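Local coordinates for protein ricin B lectin (Clostridium thermocellum, PDB 3VSF) that acts as an exo-beta-1,3-galactanase, pairing a family 43 glycoside hydrolase propeller with a ricin-type beta-trefoil module that binds galactose, at residues R100-E111 and P156-S165. Residues are numbered along the deposited sequence; the frame is centred on the assembly and turned at random.
Sequences RGEVLSRNSAPE and PDGKFTYIRS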
loop_
_atom_site.group_PDB
_atom_site.type_symbol
_atom_site.label_atom_id
_atom_site.label_comp_id
_atom_site.label_asym_id
_atom_site.label_seq_id
_atom_site.Cartn_x
_atom_site.Cartn_y
_atom_site.Cartn_z
ATOM N N ARG A 100 -13.111 9.399 -18.219
ATOM C CA ARG A 100 -13.917 8.621 -19.157
ATOM C C ARG A 100 -15.399 8.633 -18.786
ATOM O O ARG A 100 -16.202 7.919 -19.385
ATOM C CB ARG A 100 -13.403 7.182 -19.246
ATOM C CG ARG A 100 -11.961 7.067 -19.717
ATOM C CD ARG A 100 -11.810 7.485 -21.172
ATOM N NE ARG A 100 -11.916 6.351 -22.088
ATOM C CZ ARG A 100 -11.825 6.448 -23.411
ATOM N NH1 ARG A 100 -11.629 7.631 -23.978
ATOM N NH2 ARG A 100 -11.929 5.366 -24.168
ATOM N N GLY A 101 -15.752 9.447 -17.796
ATOM C CA GLY A 101 -17.136 9.589 -17.382
ATOM C C GLY A 101 -17.548 8.610 -16.301
ATOM O O GLY A 101 -16.720 7.868 -15.772
ATOM N N GLU A 102 -18.836 8.610 -15.972
ATOM C CA GLU A 102 -19.369 7.717 -14.951
ATOM C C GLU A 102 -19.938 6.442 -15.559
ATOM O O GLU A 102 -21.026 6.451 -16.135
ATOM C CB GLU A 102 -20.445 8.423 -14.123
ATOM C CG GLU A 102 -19.923 9.123 -12.876
ATOM C CD GLU A 102 -18.988 10.275 -13.189
ATOM O OE1 GLU A 102 -18.971 10.732 -14.351
ATOM O OE2 GLU A 102 -18.268 10.722 -12.272
ATOM N N VAL A 103 -19.197 5.346 -15.430
ATOM C CA VAL A 103 -19.661 4.051 -15.908
ATOM C C VAL A 103 -20.934 3.648 -15.172
ATOM O O VAL A 103 -21.717 2.834 -15.660
ATOM C CB VAL A 103 -18.592 2.960 -15.718
ATOM C CG1 VAL A 103 -17.369 3.262 -16.570
ATOM C CG2 VAL A 103 -18.211 2.835 -14.251
ATOM N N LEU A 104 -21.132 4.226 -13.992
ATOM C CA LEU A 104 -22.339 3.993 -13.212
ATOM C C LEU A 104 -22.776 5.298 -12.560
ATOM O O LEU A 104 -21.957 6.026 -12.000
ATOM C CB LEU A 104 -22.094 2.924 -12.146
ATOM C CG LEU A 104 -23.336 2.301 -11.508
ATOM C CD1 LEU A 104 -24.097 1.474 -12.532
ATOM C CD2 LEU A 104 -22.958 1.449 -10.309
ATOM N N SER A 105 -24.068 5.598 -12.642
ATOM C CA SER A 105 -24.598 6.840 -12.091
ATOM C C SER A 105 -25.763 6.576 -11.148
ATOM O O SER A 105 -26.295 5.466 -11.097
ATOM C CB SER A 105 -25.040 7.775 -13.218
ATOM O OG SER A 105 -25.601 8.970 -12.702
ATOM N N ARG A 106 -26.155 7.603 -10.400
ATOM C CA ARG A 106 -27.322 7.513 -9.534
ATOM C C ARG A 106 -28.585 7.449 -10.385
ATOM O O ARG A 106 -29.685 7.243 -9.874
ATOM C CB ARG A 106 -27.380 8.712 -8.585
ATOM C CG ARG A 106 -27.519 10.052 -9.289
ATOM C CD ARG A 106 -27.489 11.205 -8.296
ATOM N NE ARG A 106 -28.488 11.049 -7.241
ATOM C CZ ARG A 106 -29.754 11.440 -7.345
ATOM N NH1 ARG A 106 -30.184 12.012 -8.462
ATOM N NH2 ARG A 106 -30.591 11.260 -6.332
ATOM N N ASN A 107 -28.410 7.627 -11.692
ATOM C CA ASN A 107 -29.513 7.556 -12.641
ATOM C C ASN A 107 -29.628 6.173 -13.273
ATOM O O ASN A 107 -30.640 5.844 -13.892
ATOM C CB ASN A 107 -29.343 8.611 -13.736
ATOM C CG ASN A 107 -29.246 10.020 -13.183
ATOM O OD1 ASN A 107 -29.861 10.343 -12.166
ATOM N ND2 ASN A 107 -28.472 10.867 -13.852
ATOM N N SER A 108 -28.582 5.367 -13.115
ATOM C CA SER A 108 -28.535 4.035 -13.710
ATOM C C SER A 108 -29.678 3.139 -13.239
ATOM O O SER A 108 -30.083 2.217 -13.946
ATOM C CB SER A 108 -27.189 3.365 -13.420
ATOM O OG SER A 108 -26.122 4.068 -14.030
ATOM N N ALA A 109 -30.190 3.411 -12.043
ATOM C CA ALA A 109 -31.255 2.595 -11.466
ATOM C C ALA A 109 -32.083 3.393 -10.460
ATOM O O ALA A 109 -31.618 4.404 -9.935
ATOM C CB ALA A 109 -30.670 1.351 -10.810
ATOM N N PRO A 110 -33.316 2.937 -10.190
ATOM C CA PRO A 110 -34.208 3.622 -9.250
ATOM C C PRO A 110 -33.674 3.615 -7.819
ATOM O O PRO A 110 -33.797 4.617 -7.115
ATOM C CB PRO A 110 -35.501 2.802 -9.335
ATOM C CG PRO A 110 -35.068 1.461 -9.821
ATOM C CD PRO A 110 -33.944 1.736 -10.768
ATOM N N GLU A 111 -33.093 2.497 -7.396
ATOM C CA GLU A 111 -32.584 2.381 -6.034
ATOM C C GLU A 111 -31.199 3.005 -5.889
ATOM O O GLU A 111 -30.656 3.083 -4.787
ATOM C CB GLU A 111 -32.563 0.918 -5.583
ATOM C CG GLU A 111 -31.721 0.003 -6.453
ATOM C CD GLU A 111 -31.737 -1.432 -5.964
ATOM O OE1 GLU A 111 -32.372 -1.700 -4.923
ATOM O OE2 GLU A 111 -31.115 -2.293 -6.620
ATOM N N PRO A 156 -15.162 -1.602 -21.100
ATOM C CA PRO A 156 -14.649 -1.176 -19.793
ATOM C C PRO A 156 -15.104 0.230 -19.408
ATOM O O PRO A 156 -15.607 0.427 -18.302
ATOM C CB PRO A 156 -13.130 -1.201 -19.991
ATOM C CG PRO A 156 -12.941 -1.008 -21.454
ATOM C CD PRO A 156 -14.087 -1.726 -22.100
ATOM N N ASP A 157 -14.929 1.189 -20.310
ATOM C CA ASP A 157 -15.268 2.580 -20.025
ATOM C C ASP A 157 -16.664 2.954 -20.516
ATOM O O ASP A 157 -17.013 4.133 -20.582
ATOM C CB ASP A 157 -14.222 3.518 -20.631
ATOM C CG ASP A 157 -13.862 3.146 -22.056
ATOM O OD1 ASP A 157 -12.700 3.373 -22.453
ATOM O OD2 ASP A 157 -14.738 2.624 -22.776
ATOM N N GLY A 158 -17.458 1.944 -20.856
ATOM C CA GLY A 158 -18.818 2.168 -21.311
ATOM C C GLY A 158 -19.802 2.241 -20.159
ATOM O O GLY A 158 -19.501 1.810 -19.047
ATOM N N LYS A 159 -20.982 2.792 -20.427
ATOM C CA LYS A 159 -22.021 2.909 -19.412
ATOM C C LYS A 159 -22.469 1.527 -18.944
ATOM O O LYS A 159 -23.015 0.746 -19.723
ATOM C CB LYS A 159 -23.221 3.683 -19.962
ATOM C CG LYS A 159 -22.864 4.945 -20.738
ATOM C CD LYS A 159 -22.278 6.022 -19.841
ATOM C CE LYS A 159 -22.015 7.300 -20.625
ATOM N NZ LYS A 159 -21.499 8.400 -19.762
ATOM N N PHE A 160 -22.233 1.229 -17.671
ATOM C CA PHE A 160 -22.632 -0.051 -17.093
ATOM C C PHE A 160 -24.136 -0.107 -16.852
ATOM O O PHE A 160 -24.779 0.919 -16.631
ATOM C CB PHE A 160 -21.884 -0.306 -15.782
ATOM C CG PHE A 160 -20.497 -0.849 -15.970
ATOM C CD1 PHE A 160 -20.169 -2.115 -15.516
ATOM C CD2 PHE A 160 -19.523 -0.097 -16.604
ATOM C CE1 PHE A 160 -18.893 -2.619 -15.687
ATOM C CE2 PHE A 160 -18.246 -0.595 -16.777
ATOM C CZ PHE A 160 -17.932 -1.859 -16.319
ATOM N N THR A 161 -24.691 -1.314 -16.894
ATOM C CA THR A 161 -26.110 -1.511 -16.627
ATOM C C THR A 161 -26.305 -2.177 -15.269
ATOM O O THR A 161 -25.904 -3.323 -15.064
ATOM C CB THR A 161 -26.789 -2.361 -17.722
ATOM O OG1 THR A 161 -26.407 -3.734 -17.577
ATOM C CG2 THR A 161 -26.389 -1.868 -19.106
ATOM N N TYR A 162 -26.915 -1.449 -14.341
ATOM C CA TYR A 162 -27.142 -1.961 -12.996
ATOM C C TYR A 162 -28.078 -3.165 -13.026
ATOM O O TYR A 162 -29.028 -3.204 -13.807
ATOM C CB TYR A 162 -27.718 -0.863 -12.101
ATOM C CG TYR A 162 -27.851 -1.256 -10.649
ATOM C CD1 TYR A 162 -29.053 -1.736 -10.146
ATOM C CD2 TYR A 162 -26.775 -1.146 -9.778
ATOM C CE1 TYR A 162 -29.180 -2.095 -8.819
ATOM C CE2 TYR A 162 -26.891 -1.502 -8.449
ATOM C CZ TYR A 162 -28.096 -1.975 -7.974
ATOM O OH TYR A 162 -28.217 -2.332 -6.650
ATOM N N ILE A 163 -27.802 -4.149 -12.176
ATOM C CA ILE A 163 -28.613 -5.359 -12.123
ATOM C C ILE A 163 -29.518 -5.374 -10.896
ATOM O O ILE A 163 -30.725 -5.165 -11.001
ATOM C CB ILE A 163 -27.740 -6.627 -12.121
ATOM C CG1 ILE A 163 -26.870 -6.680 -13.378
ATOM C CG2 ILE A 163 -28.607 -7.871 -12.031
ATOM C CD1 ILE A 163 -26.051 -7.948 -13.495
ATOM N N ARG A 164 -28.926 -5.622 -9.732
ATOM C CA ARG A 164 -29.691 -5.738 -8.497
ATOM C C ARG A 164 -28.794 -5.619 -7.271
ATOM O O ARG A 164 -27.571 -5.716 -7.369
ATOM C CB ARG A 164 -30.421 -7.079 -8.456
ATOM C CG ARG A 164 -29.506 -8.262 -8.719
ATOM C CD ARG A 164 -29.826 -9.443 -7.822
ATOM N NE ARG A 164 -28.854 -10.518 -7.991
ATOM C CZ ARG A 164 -28.799 -11.605 -7.229
ATOM N NH1 ARG A 164 -29.663 -11.766 -6.236
ATOM N NH2 ARG A 164 -27.876 -12.531 -7.459
ATOM N N SER A 165 -29.416 -5.410 -6.116
ATOM C CA SER A 165 -28.706 -5.411 -4.845
ATOM C C SER A 165 -29.297 -6.499 -3.957
ATOM O O SER A 165 -30.501 -6.753 -3.999
ATOM C CB SER A 165 -28.814 -4.045 -4.167
ATOM O OG SER A 165 -30.165 -3.692 -3.935
#
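Val103 and Phe160 join two neighbouring blades of the five-bladed beta-propeller characteristic of family 43 glycoside hydrolases. Strand 98-105 is an outermost strand of one four-stranded antiparallel sheet and strand 161-166 one of the next, so the contact runs along the rim of the propeller, away from the galactose sites of the trefoil domain. The carbonyl O of Val103, at the corner where the chain turns, accepts a bond from Phe160 N in the carbonyl plane (2.6 Å). Beside this bond the two side chains lie alongside each other and point the same way, with Val103 CB 3.3 Å from Phe160 CD2. CG1 of Val103 rests against Gly158 O, while Val86 and Cys88 of its own blade also touch this valine. Leu104 CD1 lies 4.3 Å from Tyr162 CB and about as far from Phe160 CB; the leucine also packs on Met133 and Met135 of the second blade.

A salt bridge lies at one end of the contact and a hydroxyl-carboxylate bond at the other. Arg100, its chain folded at chi2 and chi3, grips Asp157 side-on: NE and NH2 both reach OD1, the NH2 bond being the shorter at 2.7 Å. OD1 lies in the guanidinium plane, yet both nitrogens meet it from the same face of the carboxylate, the two planes standing 65° apart. At the other end Ala109 CB approaches the Tyr162 ring obliquely, 3.5 Å from CD1. The tyrosine CG is anti to the backbone N (chi1 -174°), directing the ring toward Glu111, whose carboxylate stands nearly perpendicular to it. Ser165 OG, also bonded to Arg147, lies beside this carboxylate in weak contact, while Tyr162 OH donates to Glu111 OE2 (2.9 Å) from above the carboxylate plane.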